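Local coordinates for putative hydrogenase expression/formation protein hupG (Rhodopseudomonas palustris, PDB 2QSI) that is of unknown function but has a thioredoxin-like fold and probably assists the expression or maturation of hydrogenase, at residues 26-29 / 35-38; 39-44 / 49-54. One frame throughout, in Å; residues are numbered along the deposited sequence.

Contact 1. Residues 26-29 / 35-38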
loop_
_atom_site.group_PDB
_atom_site.type_symbol
_atom_site.label_atom_id
_atom_site.label_comp_id
_atom_site.label_asym_id
_atom_site.label_seq_id
_atom_site.Cartn_x
_atom_site.Cartn_y
_atom_site.Cartn_z
ATOM N N ASP A 26 -0.190 -4.662 10.111
ATOM C CA ASP A 26 0.686 -3.881 9.195
ATOM C C ASP A 26 1.714 -4.764 8.530
ATOM O O ASP A 26 1.833 -4.775 7.295
ATOM C CB ASP A 26 1.415 -2.736 9.903
ATOM C CG ASP A 26 0.487 -1.632 10.338
ATOM O OD1 ASP A 26 -0.631 -1.493 9.814
ATOM O OD2 ASP A 26 0.855 -0.907 11.243
ATOM N N ASP A 27 2.480 -5.489 9.342
ATOM C CA ASP A 27 3.519 -6.354 8.802
ATOM C C ASP A 27 2.907 -7.525 8.009
ATOM O O ASP A 27 3.474 -7.943 6.987
ATOM C CB ASP A 27 4.481 -6.871 9.897
ATOM C CG ASP A 27 5.211 -5.749 10.653
ATOM O OD1 ASP A 27 5.416 -4.627 10.133
ATOM O OD2 ASP A 27 5.614 -6.009 11.801
ATOM N N PHE A 28 1.745 -8.037 8.432
ATOM C CA PHE A 28 1.089 -9.111 7.669
ATOM C C PHE A 28 0.882 -8.695 6.210
ATOM O O PHE A 28 1.194 -9.432 5.289
ATOM C CB PHE A 28 -0.268 -9.506 8.289
ATOM C CG PHE A 28 -0.921 -10.623 7.571
ATOM C CD1 PHE A 28 -0.448 -11.910 7.710
ATOM C CD2 PHE A 28 -1.974 -10.391 6.698
ATOM C CE1 PHE A 28 -1.024 -12.962 6.994
ATOM C CE2 PHE A 28 -2.545 -11.453 5.966
ATOM C CZ PHE A 28 -2.060 -12.716 6.113
ATOM N N ILE A 29 0.340 -7.505 6.020
ATOM C CA ILE A 29 -0.006 -7.024 4.709
ATOM C C ILE A 29 1.237 -6.699 3.949
ATOM O O ILE A 29 1.415 -7.131 2.809
ATOM C CB ILE A 29 -0.892 -5.752 4.767
ATOM C CG1 ILE A 29 -2.199 -6.077 5.440
ATOM C CG2 ILE A 29 -1.158 -5.214 3.343
ATOM C CD1 ILE A 29 -3.167 -4.916 5.536
ATOM N N ILE A 35 -2.063 -10.076 -2.757
ATOM C CA ILE A 35 -3.210 -9.231 -2.379
ATOM C C ILE A 35 -3.835 -9.901 -1.150
ATOM O O ILE A 35 -3.998 -11.131 -1.107
ATOM C CB ILE A 35 -4.237 -9.126 -3.542
ATOM C CG1 ILE A 35 -3.685 -8.333 -4.764
ATOM C CG2 ILE A 35 -5.555 -8.523 -3.092
ATOM C CD1 ILE A 35 -2.972 -7.117 -4.401
ATOM N N VAL A 36 -4.135 -9.084 -0.151
ATOM C CA VAL A 36 -4.688 -9.539 1.088
ATOM C C VAL A 36 -6.203 -9.403 1.149
ATOM O O VAL A 36 -6.772 -8.376 0.813
ATOM C CB VAL A 36 -4.015 -8.782 2.260
ATOM C CG1 VAL A 36 -4.662 -9.199 3.607
ATOM C CG2 VAL A 36 -2.461 -9.078 2.217
ATOM N N VAL A 37 -6.851 -10.465 1.606
ATOM C CA VAL A 37 -8.274 -10.437 1.866
ATOM C C VAL A 37 -8.463 -10.428 3.396
ATOM O O VAL A 37 -8.160 -11.427 4.094
ATOM C CB VAL A 37 -8.978 -11.625 1.235
ATOM C CG1 VAL A 37 -10.510 -11.521 1.444
ATOM C CG2 VAL A 37 -8.656 -11.700 -0.272
ATOM N N LEU A 38 -8.941 -9.303 3.917
ATOM C CA LEU A 38 -9.211 -9.185 5.335
ATOM C C LEU A 38 -10.669 -9.467 5.552
ATOM O O LEU A 38 -11.520 -8.839 4.914
ATOM C CB LEU A 38 -8.923 -7.783 5.864
ATOM C CG LEU A 38 -7.487 -7.287 5.811
ATOM C CD1 LEU A 38 -7.449 -5.823 6.322
ATOM C CD2 LEU A 38 -6.562 -8.246 6.527
#
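Phe28 and Val36 meet where helix 25-30 lies over strand 35-40. The ring does not lay a face on the valine: Phe28 CE2, on its rim, comes up to Val36 CG1 at 3.9 Å, with the methyl at the ring edge and near its plane. Phe28 CG stands anti to the backbone N (chi1 -178°), which carries the ring off the helix toward the strand. The other methyl turns to the isoleucine: Val36 CG2 lies 4.1 Å from Ile29 CA and 4.2 Å from Ile29 CG2. The two branches of Val36 are thus shared out, CG1 to the phenylalanine and CG2 to the isoleucine. Further along the strand the touch is lighter: the CD1 methyls of Ile29 and Leu38 approach to 4.4 Å, Ile29 reaching there through an extended chain (chi2 -179°). All of this is apolar, and three of the four residues are buried. The layering is that of a thioredoxin-like fold, a helix laid on one side of a central mixed sheet, with 35-40 an inner strand between 68-73 and 92-106. Around this first shell, Phe28 also touches Val69 and Ala71 of strand 68-73 and Thr18 and Val20 of strand 18-20, while Phe85 of helix 78-85 packs on both Ile29 and Leu38. The strand itself is fixed by backbone hydrogen bonds, Val36 to Val96 and Val37 to Val69 and Ala71. On the helix, the Asp26 carboxylate makes a salt bridge through OD1 to Arg84, tying helix 25-30 to helix 78-85.

Contact 2. Residues 39-44 / 49-54; sequences FFRGDA and EAADLA
Phe39, near the end of strand 35-40, pushes its ring against the N-terminal part of helix 50-62, and here the packing is tight. Phe39 CE1 lies 3.6 Å from Leu53 CG. On the other side of the ring, Phe39 CE2 is 3.6 Å from Ala54 CB. Phe39 CZ points at Ala50 O, 3.5 Å away at the ring edge. Ala50 O also accepts the helical bond from Ala54 N, at 3.0 Å. Ala50 fills the next place: Ala50 CB sits 3.3 Å from Arg41 O and also touches Arg41 CG. The short side chain of Ala50 is consistent with the close approach of the backbones, Arg41 CA and Ala50 CA being 5.3 Å apart.

The rim is more open: Arg41 is partly exposed and lies along the helix without bonding to it. Its chain starts out extended and bends at chi3 (-70°), which brings Arg41 NH2 to 3.5 Å from Ala54 CB and NH1 near Ala51 CA. One guanidinium face is met by Phe39 CE2, offset toward the rim. These are only van der Waals touches; the charge is answered by Glu72, through a salt bridge from NE.

Beyond Arg41 the loop leaves the helix, and Gly42 helps line the pocket that holds dithiothreitol in this crystal. The whole is the strand-to-helix connection of a beta-alpha-beta unit, completed by strand 68-73, in a thioredoxin-like fold.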
loop_
_atom_site.group_PDB
_atom_site.type_symbol
_atom_site.label_atom_id
_atom_site.label_comp_id
_atom_site.label_asym_id
_atom_site.label_seq_id
_atom_site.Cartn_x
_atom_site.Cartn_y
_atom_site.Cartn_z
ATOM N N PHE A 39 -10.919 -10.416 6.450
ATOM C CA PHE A 39 -12.245 -10.889 6.830
ATOM C C PHE A 39 -12.675 -10.239 8.133
ATOM O O PHE A 39 -12.093 -10.497 9.190
ATOM C CB PHE A 39 -12.216 -12.419 6.975
ATOM C CG PHE A 39 -13.468 -13.012 7.527
ATOM C CD1 PHE A 39 -14.711 -12.548 7.170
ATOM C CD2 PHE A 39 -13.383 -14.130 8.365
ATOM C CE1 PHE A 39 -15.877 -13.172 7.695
ATOM C CE2 PHE A 39 -14.488 -14.718 8.865
ATOM C CZ PHE A 39 -15.747 -14.234 8.532
ATOM N N PHE A 40 -13.716 -9.402 8.017
ATOM C CA PHE A 40 -14.438 -8.832 9.173
ATOM C C PHE A 40 -15.680 -9.666 9.438
ATOM O O PHE A 40 -16.627 -9.722 8.615
ATOM C CB PHE A 40 -14.819 -7.389 8.882
ATOM C CG PHE A 40 -13.626 -6.469 8.731
ATOM C CD1 PHE A 40 -13.177 -5.701 9.815
ATOM C CD2 PHE A 40 -12.914 -6.386 7.526
ATOM C CE1 PHE A 40 -12.094 -4.825 9.673
ATOM C CE2 PHE A 40 -11.792 -5.572 7.408
ATOM C CZ PHE A 40 -11.372 -4.806 8.488
ATOM N N ARG A 41 -15.631 -10.361 10.566
ATOM C CA ARG A 41 -16.621 -11.361 10.920
ATOM C C ARG A 41 -17.773 -10.744 11.689
ATOM O O ARG A 41 -18.857 -10.566 11.148
ATOM C CB ARG A 41 -15.959 -12.508 11.734
ATOM C CG ARG A 41 -16.954 -13.597 12.131
ATOM C CD ARG A 41 -16.394 -14.549 13.174
ATOM N NE ARG A 41 -15.338 -15.440 12.677
ATOM C CZ ARG A 41 -15.516 -16.642 12.116
ATOM N NH1 ARG A 41 -16.728 -17.168 11.973
ATOM N NH2 ARG A 41 -14.444 -17.325 11.751
ATOM N N GLY A 42 -17.517 -10.382 12.945
ATOM C CA GLY A 42 -18.553 -9.907 13.830
ATOM C C GLY A 42 -19.059 -10.915 14.846
ATOM O O GLY A 42 -18.864 -12.130 14.728
ATOM N N ASP A 43 -19.756 -10.394 15.839
ATOM C CA ASP A 43 -20.362 -11.224 16.886
ATOM C C ASP A 43 -21.312 -12.270 16.309
ATOM O O ASP A 43 -22.047 -11.983 15.363
ATOM C CB ASP A 43 -21.129 -10.309 17.855
ATOM C CG ASP A 43 -21.897 -11.080 18.876
ATOM O OD1 ASP A 43 -21.248 -11.651 19.779
ATOM O OD2 ASP A 43 -23.139 -11.116 18.766
ATOM N N ALA A 44 -21.280 -13.479 16.884
ATOM C CA ALA A 44 -22.060 -14.650 16.419
ATOM C C ALA A 44 -23.565 -14.464 16.598
ATOM O O ALA A 44 -24.328 -15.056 15.863
ATOM C CB ALA A 44 -21.634 -15.913 17.189
ATOM N N GLU A 49 -24.470 -15.394 10.311
ATOM C CA GLU A 49 -24.181 -15.737 8.905
ATOM C C GLU A 49 -22.721 -15.467 8.503
ATOM O O GLU A 49 -22.274 -15.945 7.450
ATOM C CB GLU A 49 -25.145 -14.988 7.967
ATOM C CG GLU A 49 -24.845 -13.494 7.784
ATOM C CD GLU A 49 -25.271 -12.580 8.923
ATOM O OE1 GLU A 49 -25.862 -13.029 9.969
ATOM O OE2 GLU A 49 -25.033 -11.371 8.724
ATOM N N ALA A 50 -21.983 -14.702 9.318
ATOM C CA ALA A 50 -20.546 -14.466 9.094
ATOM C C ALA A 50 -19.771 -15.776 9.081
ATOM O O ALA A 50 -18.782 -15.916 8.374
ATOM C CB ALA A 50 -19.967 -13.509 10.137
ATOM N N ALA A 51 -20.228 -16.748 9.842
ATOM C CA ALA A 51 -19.604 -18.081 9.798
ATOM C C ALA A 51 -19.685 -18.719 8.394
ATOM O O ALA A 51 -18.820 -19.506 8.007
ATOM C CB ALA A 51 -20.240 -19.015 10.855
ATOM N N ASP A 52 -20.738 -18.408 7.647
ATOM C CA ASP A 52 -20.867 -18.922 6.291
ATOM C C ASP A 52 -19.791 -18.363 5.366
ATOM O O ASP A 52 -19.249 -19.095 4.492
ATOM C CB ASP A 52 -22.247 -18.628 5.727
ATOM C CG ASP A 52 -23.362 -19.337 6.495
ATOM O OD1 ASP A 52 -23.141 -20.445 7.029
ATOM O OD2 ASP A 52 -24.471 -18.786 6.539
ATOM N N LEU A 53 -19.464 -17.086 5.577
ATOM C CA LEU A 53 -18.403 -16.408 4.827
ATOM C C LEU A 53 -17.055 -16.976 5.224
ATOM O O LEU A 53 -16.183 -17.175 4.383
ATOM C CB LEU A 53 -18.430 -14.886 5.116
ATOM C CG LEU A 53 -17.298 -14.043 4.486
ATOM C CD1 LEU A 53 -17.054 -14.444 3.033
ATOM C CD2 LEU A 53 -17.622 -12.585 4.577
ATOM N N ALA A 54 -16.892 -17.259 6.521
ATOM C CA ALA A 54 -15.673 -17.907 7.031
ATOM C C ALA A 54 -15.364 -19.264 6.367
ATOM O O ALA A 54 -14.188 -19.590 6.078
ATOM C CB ALA A 54 -15.772 -18.084 8.550
#

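Both contacts draw on strand 35-40, one after the other along the chain, with centres about 18 Å apart. Contact 1 lies near the middle of the chain and is a buried, wholly apolar meeting of aliphatic groups and a ring edge. Contact 2 sits at the strand's far end and is partly buried: an aromatic ring, a leucine and alanines packed closely, then a partly exposed arginine laid along the helix, with Gly42 of the dithiothreitol pocket just after it. The same strand therefore carries helix 25-30 at one place and the start of helix 50-62 at the other. The segments of both also reach the second subunit, Ile29 packing on Glu99 and Leu53 on Tyr114 of that subunit.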